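Local coordinates for protein cytochrome P450 (Bacillus megaterium, PDB 5L92) that binds heme and the steroid corticosterone and probably acts as a monooxygenase that hydroxylates steroids, at residues A[152-155]-A[156-159]; A[265-268]-A[269-272]. All coordinates share one frame; numbering follows the deposited sequence.

In the fold
Both interactions are local, made by side chains a few residues apart on one continuous run of chain, and both lie away from the heme and steroid pockets. They hold different elements: interaction 1 is the loop after helix 141-151 and the start of helix 158-169, interaction 2 the last turns of helix 262-270, and their nearest atoms are about 26 Å apart. Interaction 1 is a surface contact, held by two backbone hydrogen bonds with carboxylates lying against a proline ring. Interaction 2 is partly buried: Phe265 and Leu268 face inward, while the partly exposed side chains form salt bridges and Lys269 lies over the Phe265 ring.

Interaction 1 (A[152-155]-A[156-159]); sequences GVPI and EDQR
Pro154 has an acidic side chain at each of two ring carbons: OE1 of Glu156 stands 3.1 Å from Pro154 CB, and OD2 of Asp157 lies 3.3 Å from Pro154 CG. The Asp157 side chain crosses that of Pro154 obliquely, its CG swung anti to its own carbonyl carbon (chi1 -66°), which leaves the group beside the backbone N and turned back along the chain. Glu156 starts out the same way but bends at chi2 (73°), folding its carboxylate back over the preceding residues. There it crosses the Ile155 side chain at about a right angle, OE2 lying 4.0 Å from the methyl CG2 of Ile155. The other branch of Ile155 takes a different course: CD1 approaches CB of Gln158 at 4.0 Å, a loose aliphatic touch before the glutamine chain bends away.

Beneath these side chains the backbone makes a tight turn. Asp157 N donates to Pro154 O at 2.9 Å with an N-H...O angle of 164°, and Gln158 N donates to Ile155 O at 2.9 Å. Both bonds join residues three apart, the spacing of a 3-10 turn. This turn leads into helix 158-169, with Asp157 at its N-cap position, though its side chain makes no capping bond and turns instead to the hydroxyl of Tyr197.

The polar end of Gln158 is likewise held from outside, by the hydroxyl of Tyr140. Upstream, Gly152 with its positive phi is the C-prime residue of the Schellman motif that ends helix 141-151. The chain thus passes from that helix into 158-169 through a short linker, with Val153 and Pro154 packed on Tyr197 of helix 177-207 and Ile155 turned onto Met145 and Ala148 of helix 141-151.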
ATOM      1  N   GLY A 152       0.477   6.738  18.433  1.00 36.87           N
ATOM      2  CA  GLY A 152       0.576   6.773  19.873  1.00 38.14           C
ATOM      3  C   GLY A 152      -0.014   5.547  20.531  1.00 38.23           C
ATOM      4  O   GLY A 152      -0.547   5.647  21.643  1.00 38.55           O
ATOM      5  N   VAL A 153       0.080   4.383  19.883  1.00 36.69           N
ATOM      6  CA  VAL A 153      -0.477   3.148  20.431  1.00 36.05           C
ATOM      7  C   VAL A 153       0.676   2.228  20.791  1.00 36.23           C
ATOM      8  O   VAL A 153       1.781   2.385  20.249  1.00 36.00           O
ATOM      9  CB  VAL A 153      -1.448   2.461  19.447  1.00 37.53           C
ATOM     10  CG1 VAL A 153      -2.531   3.412  19.025  1.00 37.52           C
ATOM     11  CG2 VAL A 153      -0.710   1.915  18.190  1.00 40.97           C
ATOM     12  N   PRO A 154       0.463   1.242  21.663  1.00 36.36           N
ATOM     13  CA  PRO A 154       1.582   0.420  22.142  1.00 38.04           C
ATOM     14  C   PRO A 154       1.993  -0.653  21.145  1.00 39.30           C
ATOM     15  O   PRO A 154       1.180  -1.469  20.690  1.00 38.98           O
ATOM     16  CB  PRO A 154       1.043  -0.206  23.434  1.00 41.03           C
ATOM     17  CG  PRO A 154      -0.433  -0.194  23.283  1.00 40.04           C
ATOM     18  CD  PRO A 154      -0.757   1.045  22.460  1.00 37.71           C
ATOM     19  N   ILE A 155       3.286  -0.672  20.842  1.00 39.57           N
ATOM     20  CA  ILE A 155       3.814  -1.670  19.933  1.00 39.92           C
ATOM     21  C   ILE A 155       3.683  -3.069  20.493  1.00 40.78           C
ATOM     22  O   ILE A 155       3.751  -4.031  19.732  1.00 39.89           O
ATOM     23  CB  ILE A 155       5.283  -1.335  19.594  1.00 41.64           C
ATOM     24  CG1 ILE A 155       5.733  -2.161  18.404  1.00 42.93           C
ATOM     25  CG2 ILE A 155       6.205  -1.578  20.807  1.00 45.16           C
ATOM     26  CD1 ILE A 155       4.963  -1.885  17.136  1.00 40.45           C
ATOM     27  N   GLU A 156       3.416  -3.206  21.802  1.00 40.54           N
ATOM     28  CA  GLU A 156       3.117  -4.520  22.376  1.00 41.17           C
ATOM     29  C   GLU A 156       1.864  -5.147  21.762  1.00 39.41           C
ATOM     30  O   GLU A 156       1.673  -6.368  21.843  1.00 37.44           O
ATOM     31  CB  GLU A 156       2.952  -4.408  23.904  1.00 44.93           C
ATOM     32  CG  GLU A 156       4.234  -3.954  24.676  1.00 50.89           C
ATOM     33  CD  GLU A 156       4.611  -2.459  24.507  1.00 51.62           C
ATOM     34  OE1 GLU A 156       3.759  -1.620  24.135  1.00 45.22           O
ATOM     35  OE2 GLU A 156       5.791  -2.121  24.759  1.00 57.69           O
ATOM     36  N   ASP A 157       1.012  -4.352  21.137  1.00 37.81           N
ATOM     37  CA  ASP A 157      -0.143  -4.895  20.443  1.00 37.63           C
ATOM     38  C   ASP A 157       0.130  -5.232  18.976  1.00 35.51           C
ATOM     39  O   ASP A 157      -0.819  -5.516  18.251  1.00 34.23           O
ATOM     40  CB  ASP A 157      -1.302  -3.905  20.543  1.00 41.51           C
ATOM     41  CG  ASP A 157      -1.785  -3.733  21.968  1.00 41.06           C
ATOM     42  OD1 ASP A 157      -1.573  -4.675  22.763  1.00 41.67           O
ATOM     43  OD2 ASP A 157      -2.368  -2.676  22.282  1.00 38.15           O
ATOM     44  N   GLN A 158       1.399  -5.219  18.539  1.00 35.84           N
ATOM     45  CA  GLN A 158       1.735  -5.443  17.128  1.00 35.58           C
ATOM     46  C   GLN A 158       1.060  -6.682  16.551  1.00 34.74           C
ATOM     47  O   GLN A 158       0.642  -6.680  15.393  1.00 32.97           O
ATOM     48  CB  GLN A 158       3.255  -5.551  16.961  1.00 38.42           C
ATOM     49  CG  GLN A 158       3.759  -6.069  15.561  1.00 40.25           C
ATOM     50  CD  GLN A 158       3.947  -7.594  15.523  1.00 41.91           C
ATOM     51  OE1 GLN A 158       4.642  -8.152  16.367  1.00 47.35           O
ATOM     52  NE2 GLN A 158       3.321  -8.269  14.548  1.00 37.46           N
ATOM     53  N   ARG A 159       0.950  -7.756  17.328  1.00 35.71           N
ATOM     54  CA  ARG A 159       0.457  -9.002  16.765  1.00 38.46           C
ATOM     55  C   ARG A 159      -1.042  -8.936  16.486  1.00 35.70           C
ATOM     56  O   ARG A 159      -1.512  -9.482  15.483  1.00 34.59           O
ATOM     57  CB  ARG A 159       0.797 -10.157  17.700  1.00 43.88           C
ATOM     58  CG  ARG A 159       0.157 -11.496  17.293  1.00 53.79           C
ATOM     59  CD  ARG A 159       0.504 -12.610  18.282  1.00 69.44           C
ATOM     60  NE  ARG A 159       1.813 -12.368  18.892  1.00 75.19           N
ATOM     61  CZ  ARG A 159       2.004 -11.898  20.120  1.00 66.47           C
ATOM     62  NH1 ARG A 159       0.979 -11.642  20.920  1.00 59.83           N
ATOM     63  NH2 ARG A 159       3.237 -11.695  20.552  1.00 66.66           N
TER

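Interaction 2 (A[265-268]-A[269-272]); sequences FERL and KREK
Lys269 lays its CE over the centre of one face of the Phe265 ring, a CH-pi contact 3.9 Å from the centroid. Its NZ stands off-centre over the same ring in a cation-pi contact and forms a salt bridge with Glu266, 2.8 Å from OE2, and a weak bond to OE1. The ammonium group meets OE2 on the syn side, somewhat out of the carboxylate plane. A bend at chi3 (-70°) turns the end of the lysine toward this carboxylate, beside which it runs in the same direction.

Arg267 is extended from CG to NE and meets Glu271 one turn on: NE donates to Glu271 OE2 at 2.9 Å along a nearly straight line. That oxygen lies in the guanidinium plane, yet the arginine approaches it from above the carboxylate plane. NH2 adds a weak bond to OE1. The Arg270 guanidinium instead lies with one face over Glu266 O and Arg267 CA.

These i to i+3 and i to i+4 pairs ride on the C-terminal turns of helix 262-270, where Lys269 N donates to Phe265 O and Glu271 N to Arg267 O; Glu271 is the first residue to leave helical angles.

Farther out, Arg267 NH1 forms a salt bridge with Asp336, fixing the far side of the guanidinium. A leucine at Arg267 would probably leave both Glu271 and Asp336 without their cationic mate. Lys269 NZ also donates to Pro374 O, while Phe265 and Leu268 pack on Leu258 of helix 247-260, and Leu268 also reaches Ile370 of helix 355-372.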
ATOM      1  N   PHE A 265      21.422  -5.034  -9.283  1.00 27.68           N
ATOM      2  CA  PHE A 265      22.010  -5.039  -7.957  1.00 28.47           C
ATOM      3  C   PHE A 265      23.493  -4.654  -7.998  1.00 29.37           C
ATOM      4  O   PHE A 265      23.956  -3.852  -7.182  1.00 29.34           O
ATOM      5  CB  PHE A 265      21.794  -6.422  -7.343  1.00 28.61           C
ATOM      6  CG  PHE A 265      22.229  -6.544  -5.903  1.00 29.36           C
ATOM      7  CD1 PHE A 265      21.891  -5.602  -4.982  1.00 28.56           C
ATOM      8  CD2 PHE A 265      22.941  -7.641  -5.475  1.00 31.46           C
ATOM      9  CE1 PHE A 265      22.271  -5.734  -3.658  1.00 30.26           C
ATOM     10  CE2 PHE A 265      23.304  -7.774  -4.147  1.00 31.93           C
ATOM     11  CZ  PHE A 265      22.977  -6.814  -3.250  1.00 32.06           C
ATOM     12  N   GLU A 266      24.261  -5.197  -8.955  1.00 29.16           N
ATOM     13  CA  GLU A 266      25.681  -4.844  -8.989  1.00 29.93           C
ATOM     14  C   GLU A 266      25.855  -3.372  -9.305  1.00 29.90           C
ATOM     15  O   GLU A 266      26.771  -2.727  -8.802  1.00 29.46           O
ATOM     16  CB  GLU A 266      26.462  -5.691 -10.013  1.00 30.68           C
ATOM     17  CG  GLU A 266      26.537  -7.161  -9.691  1.00 31.80           C
ATOM     18  CD  GLU A 266      26.924  -7.435  -8.258  1.00 35.02           C
ATOM     19  OE1 GLU A 266      28.047  -7.083  -7.868  1.00 35.37           O
ATOM     20  OE2 GLU A 266      26.103  -8.002  -7.507  1.00 39.74           O
ATOM     21  N   ARG A 267      24.963  -2.812 -10.107  1.00 29.97           N
ATOM     22  CA  ARG A 267      25.133  -1.423 -10.467  1.00 30.96           C
ATOM     23  C   ARG A 267      24.764  -0.519  -9.301  1.00 31.17           C
ATOM     24  O   ARG A 267      25.479   0.438  -8.984  1.00 31.40           O
ATOM     25  CB  ARG A 267      24.309  -1.116 -11.705  1.00 31.98           C
ATOM     26  CG  ARG A 267      24.487   0.324 -12.097  1.00 34.39           C
ATOM     27  CD  ARG A 267      23.856   0.682 -13.411  1.00 38.83           C
ATOM     28  NE  ARG A 267      23.996   2.118 -13.595  1.00 40.83           N
ATOM     29  CZ  ARG A 267      23.192   2.874 -14.325  1.00 39.41           C
ATOM     30  NH1 ARG A 267      22.158   2.335 -14.976  1.00 38.10           N
ATOM     31  NH2 ARG A 267      23.429   4.178 -14.387  1.00 38.48           N
ATOM     32  N   LEU A 268      23.661  -0.832  -8.625  1.00 31.26           N
ATOM     33  CA  LEU A 268      23.262  -0.077  -7.449  1.00 31.73           C
ATOM     34  C   LEU A 268      24.385   0.000  -6.420  1.00 31.96           C
ATOM     35  O   LEU A 268      24.620   1.055  -5.826  1.00 33.79           O
ATOM     36  CB  LEU A 268      22.008  -0.726  -6.844  1.00 31.95           C
ATOM     37  CG  LEU A 268      21.376   0.029  -5.677  1.00 32.27           C
ATOM     38  CD1 LEU A 268      20.985   1.435  -6.092  1.00 33.51           C
ATOM     39  CD2 LEU A 268      20.133  -0.763  -5.214  1.00 34.57           C
ATOM     40  N   LYS A 269      25.081  -1.110  -6.187  1.00 31.29           N
ATOM     41  CA  LYS A 269      26.198  -1.118  -5.246  1.00 33.53           C
ATOM     42  C   LYS A 269      27.324  -0.211  -5.695  1.00 34.79           C
ATOM     43  O   LYS A 269      27.964   0.437  -4.857  1.00 35.32           O
ATOM     44  CB  LYS A 269      26.723  -2.534  -5.049  1.00 32.79           C
ATOM     45  CG  LYS A 269      25.818  -3.358  -4.183  1.00 31.79           C
ATOM     46  CD  LYS A 269      26.343  -4.775  -3.956  1.00 32.22           C
ATOM     47  CE  LYS A 269      26.256  -5.606  -5.219  1.00 32.03           C
ATOM     48  NZ  LYS A 269      26.866  -6.957  -5.002  1.00 35.24           N
ATOM     49  N   ARG A 270      27.570  -0.117  -7.017  1.00 32.13           N
ATOM     50  CA  ARG A 270      28.599   0.816  -7.483  1.00 32.92           C
ATOM     51  C   ARG A 270      28.109   2.260  -7.439  1.00 34.87           C
ATOM     52  O   ARG A 270      28.914   3.178  -7.305  1.00 33.00           O
ATOM     53  CB  ARG A 270      29.044   0.484  -8.921  1.00 32.34           C
ATOM     54  CG  ARG A 270      29.740  -0.893  -9.091  1.00 31.43           C
ATOM     55  CD  ARG A 270      30.285  -1.097 -10.527  1.00 28.91           C
ATOM     56  NE  ARG A 270      29.264  -1.033 -11.577  1.00 29.37           N
ATOM     57  CZ  ARG A 270      28.564  -2.058 -12.056  1.00 30.24           C
ATOM     58  NH1 ARG A 270      28.719  -3.280 -11.582  1.00 30.08           N
ATOM     59  NH2 ARG A 270      27.670  -1.845 -13.004  1.00 30.31           N
ATOM     60  N   GLU A 271      26.796   2.484  -7.595  1.00 34.24           N
ATOM     61  CA  GLU A 271      26.230   3.818  -7.752  1.00 36.27           C
ATOM     62  C   GLU A 271      25.122   3.956  -6.690  1.00 39.71           C
ATOM     63  O   GLU A 271      23.920   3.800  -6.967  1.00 35.66           O
ATOM     64  CB  GLU A 271      25.711   4.036  -9.159  1.00 37.54           C
ATOM     65  CG  GLU A 271      26.790   4.241 -10.243  1.00 40.36           C
ATOM     66  CD  GLU A 271      26.218   4.275 -11.678  1.00 42.16           C
ATOM     67  OE1 GLU A 271      25.534   5.260 -12.052  1.00 42.74           O
ATOM     68  OE2 GLU A 271      26.432   3.299 -12.438  1.00 41.96           O
ATOM     69  N   LYS A 272      25.541   4.221  -5.449  1.00 38.54           N
ATOM     70  CA  LYS A 272      24.588   4.288  -4.352  1.00 39.57           C
ATOM     71  C   LYS A 272      23.554   5.366  -4.591  1.00 38.93           C
ATOM     72  O   LYS A 272      22.380   5.183  -4.267  1.00 37.56           O
ATOM     73  CB  LYS A 272      25.305   4.543  -3.021  1.00 46.64           C
ATOM     74  CG  LYS A 272      26.031   3.319  -2.468  1.00 52.29           C
ATOM     75  CD  LYS A 272      26.794   3.632  -1.164  1.00 68.65           C
ATOM     76  CE  LYS A 272      27.888   2.592  -0.902  1.00 70.44           C
ATOM     77  NZ  LYS A 272      27.445   1.205  -1.268  1.00 67.62           N
TER